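Long-range contact in uncharacterized protein (Bordetella bronchiseptica RB50, PDB 3BE3), which is of unknown function but belongs to the DUF1653 family, whose members are grouped with SH3-like beta-barrel domains: residues B[4-8]-B[55-59]. Residues are numbered along the deposited sequence; the frame is centred on the assembly and turned at random.
Sequences AMQDF and LRIWN
Leu55, at the start of the one-turn helix 55-58, packs against Ala4, Met5 and Phe8, at and around the 3-10 turn 5-7. Its CB points toward segment 4-8. CG lies anti to the backbone N (chi1 177°), which turns the fork of the side chain the same way. There the two methyls part. CD1 meets the ring of Phe8 at CD1, 3.8 Å away. CD2 lies against CG of Met5 at 3.9 Å, beside Met5 N, and more loosely against CB of Ala4. Met5 is a selenomethionine. Its side chain crosses that of Leu55 at about a right angle, and it also packs on Leu48 of the second subunit.

Phe8 touches both Leu55, with ring atom CD1, and Trp58, with the neighbouring CE1. Phe8 CE1 stands 3.8 Å from Trp58 NE1, which lies at the edge of the phenyl ring, near its plane. The two rings form an offset edge-to-face pair, with planes at 73° and the phenyl edge turned toward the indole face. Tyr13, Tyr39 and Phe72 also pack around the indole.

At the exposed end, Ala4 CB lies 4.0 Å from Asn59 ND2. One water donates to Ala4 O at 2.7 Å and accepts from Asn59 ND2 at 2.8 Å, joining the segments. Ala4 O also accepts from Asp7 N at 2.9 Å within the 3-10 turn. Leu55 O, likewise, accepts from Asn59 N and closes the single helical turn.

Leu26 of strand 20-29 and Val37 of strand 35-41 lie against both Leu55 and Phe8. The N-terminal turn and the one-turn helix between strands 50-54 and 61-64 thus pack together over the antiparallel sheet. A short helical turn linking two strands is a familiar feature of SH3-like barrels, consistent with the clan of this family.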
ATOM      1  N   ALA B   4      -3.223  14.692  10.644  1.00 41.36           N
ATOM      2  CA  ALA B   4      -1.886  14.356  10.072  1.00 41.82           C
ATOM      3  C   ALA B   4      -1.986  14.093   8.572  1.00 42.31           C
ATOM      4  O   ALA B   4      -1.134  14.535   7.801  1.00 43.20           O
ATOM      5  CB  ALA B   4      -1.308  13.133  10.777  1.00 41.28           C
HETATM    6  N   MSE B   5      -3.033  13.380   8.171  1.00 42.39           N
HETATM    7  CA  MSE B   5      -3.262  13.049   6.765  1.00 43.19           C
HETATM    8  C   MSE B   5      -3.102  14.262   5.850  1.00 41.04           C
HETATM    9  O   MSE B   5      -2.358  14.224   4.863  1.00 39.70           O
HETATM   10  CB  MSE B   5      -4.673  12.481   6.578  1.00 48.39           C
HETATM   11  CG  MSE B   5      -4.838  11.031   6.979  1.00 54.83           C
HETATM   12 SE   MSE B   5      -6.683  10.461   6.808  1.00 66.17          SE
HETATM   13  CE  MSE B   5      -6.915  10.707   4.906  1.00 61.53           C
ATOM     14  N   GLN B   6      -3.804  15.339   6.185  1.00 38.58           N
ATOM     15  CA  GLN B   6      -3.761  16.556   5.391  1.00 37.00           C
ATOM     16  C   GLN B   6      -2.354  17.120   5.202  1.00 33.59           C
ATOM     17  O   GLN B   6      -2.070  17.738   4.176  1.00 33.33           O
ATOM     18  CB  GLN B   6      -4.669  17.622   6.014  1.00 40.00           C
ATOM     19  CG  GLN B   6      -4.820  18.862   5.144  1.00 44.48           C
ATOM     20  CD  GLN B   6      -5.941  19.789   5.588  1.00 47.35           C
ATOM     21  OE1 GLN B   6      -6.180  20.828   4.967  1.00 49.55           O
ATOM     22  NE2 GLN B   6      -6.637  19.417   6.659  1.00 48.61           N
ATOM     23  N   ASP B   7      -1.473  16.914   6.179  1.00 30.44           N
ATOM     24  CA  ASP B   7      -0.112  17.432   6.073  1.00 28.73           C
ATOM     25  C   ASP B   7       0.864  16.450   5.430  1.00 24.66           C
ATOM     26  O   ASP B   7       2.006  16.800   5.144  1.00 24.19           O
ATOM     27  CB  ASP B   7       0.416  17.852   7.453  1.00 31.49           C
ATOM     28  CG  ASP B   7      -0.365  19.022   8.049  1.00 35.39           C
ATOM     29  OD1 ASP B   7      -0.618  20.010   7.321  1.00 37.03           O
ATOM     30  OD2 ASP B   7      -0.719  18.958   9.246  1.00 37.33           O
ATOM     31  N   PHE B   8       0.426  15.221   5.192  1.00 21.98           N
ATOM     32  CA  PHE B   8       1.323  14.250   4.573  1.00 18.33           C
ATOM     33  C   PHE B   8       1.615  14.618   3.127  1.00 16.44           C
ATOM     34  O   PHE B   8       0.719  14.993   2.370  1.00 15.87           O
ATOM     35  CB  PHE B   8       0.730  12.837   4.589  1.00 14.55           C
ATOM     36  CG  PHE B   8       1.654  11.789   4.000  1.00 12.66           C
ATOM     37  CD1 PHE B   8       2.772  11.356   4.705  1.00 12.31           C
ATOM     38  CD2 PHE B   8       1.439  11.276   2.720  1.00 12.43           C
ATOM     39  CE1 PHE B   8       3.673  10.444   4.151  1.00 11.12           C
ATOM     40  CE2 PHE B   8       2.337  10.360   2.154  1.00 12.20           C
ATOM     41  CZ  PHE B   8       3.455   9.943   2.872  1.00 11.04           C
ATOM     42  N   LEU B  55       0.628   5.425   9.328  1.00 12.53           N
ATOM     43  CA  LEU B  55       1.002   6.824   9.198  1.00 12.93           C
ATOM     44  C   LEU B  55       1.510   7.400  10.522  1.00 14.40           C
ATOM     45  O   LEU B  55       2.502   8.131  10.558  1.00 13.99           O
ATOM     46  CB  LEU B  55      -0.202   7.631   8.705  1.00 13.49           C
ATOM     47  CG  LEU B  55      -0.032   9.145   8.562  1.00 13.41           C
ATOM     48  CD1 LEU B  55       0.991   9.448   7.494  1.00 13.11           C
ATOM     49  CD2 LEU B  55      -1.343   9.767   8.189  1.00 10.17           C
ATOM     50  N   ARG B  56       0.829   7.068  11.613  1.00 15.22           N
ATOM     51  CA  ARG B  56       1.224   7.591  12.914  1.00 17.36           C
ATOM     52  C   ARG B  56       2.591   7.087  13.379  1.00 17.56           C
ATOM     53  O   ARG B  56       3.266   7.765  14.147  1.00 18.11           O
ATOM     54  CB  ARG B  56       0.143   7.295  13.963  1.00 17.80           C
ATOM     55  CG  ARG B  56      -0.147   5.834  14.209  1.00 19.82           C
ATOM     56  CD  ARG B  56      -1.213   5.711  15.297  1.00 21.97           C
ATOM     57  NE  ARG B  56      -1.356   4.339  15.778  1.00 23.19           N
ATOM     58  CZ  ARG B  56      -2.187   3.435  15.262  1.00 22.79           C
ATOM     59  NH1 ARG B  56      -2.971   3.753  14.234  1.00 23.81           N
ATOM     60  NH2 ARG B  56      -2.225   2.211  15.776  1.00 18.17           N
ATOM     61  N   ILE B  57       3.006   5.912  12.912  1.00 16.43           N
ATOM     62  CA  ILE B  57       4.322   5.393  13.279  1.00 17.59           C
ATOM     63  C   ILE B  57       5.359   6.057  12.365  1.00 17.34           C
ATOM     64  O   ILE B  57       6.440   6.450  12.806  1.00 18.00           O
ATOM     65  CB  ILE B  57       4.411   3.855  13.108  1.00 19.04           C
ATOM     66  CG1 ILE B  57       3.374   3.161  14.002  1.00 20.30           C
ATOM     67  CG2 ILE B  57       5.815   3.384  13.447  1.00 18.56           C
ATOM     68  CD1 ILE B  57       3.522   3.448  15.482  1.00 24.73           C
ATOM     69  N   TRP B  58       5.014   6.177  11.084  1.00 16.87           N
ATOM     70  CA  TRP B  58       5.877   6.813  10.082  1.00 16.03           C
ATOM     71  C   TRP B  58       6.220   8.231  10.536  1.00 15.98           C
ATOM     72  O   TRP B  58       7.357   8.681  10.387  1.00 16.72           O
ATOM     73  CB  TRP B  58       5.150   6.856   8.725  1.00 14.20           C
ATOM     74  CG  TRP B  58       5.846   7.597   7.589  1.00 13.17           C
ATOM     75  CD1 TRP B  58       5.920   8.945   7.416  1.00 16.14           C
ATOM     76  CD2 TRP B  58       6.494   7.016   6.438  1.00 14.10           C
ATOM     77  NE1 TRP B  58       6.557   9.242   6.229  1.00 15.48           N
ATOM     78  CE2 TRP B  58       6.912   8.074   5.611  1.00 15.71           C
ATOM     79  CE3 TRP B  58       6.738   5.705   6.023  1.00 14.49           C
ATOM     80  CZ2 TRP B  58       7.584   7.855   4.401  1.00 14.23           C
ATOM     81  CZ3 TRP B  58       7.405   5.495   4.817  1.00 15.49           C
ATOM     82  CH2 TRP B  58       7.808   6.560   4.023  1.00 15.11           C
ATOM     83  N   ASN B  59       5.220   8.913  11.094  1.00 17.48           N
ATOM     84  CA  ASN B  59       5.368  10.285  11.573  1.00 21.05           C
ATOM     85  C   ASN B  59       6.035  10.447  12.938  1.00 22.99           C
ATOM     86  O   ASN B  59       6.251  11.573  13.387  1.00 22.91           O
ATOM     87  CB  ASN B  59       4.000  10.974  11.616  1.00 22.31           C
ATOM     88  CG  ASN B  59       3.577  11.504  10.271  1.00 24.32           C
ATOM     89  OD1 ASN B  59       4.416  11.909   9.472  1.00 26.23           O
ATOM     90  ND2 ASN B  59       2.273  11.529  10.018  1.00 24.04           N
TER
HETATM   91  O   HOH W   1       1.324  13.590   8.383  1.00 32.70           O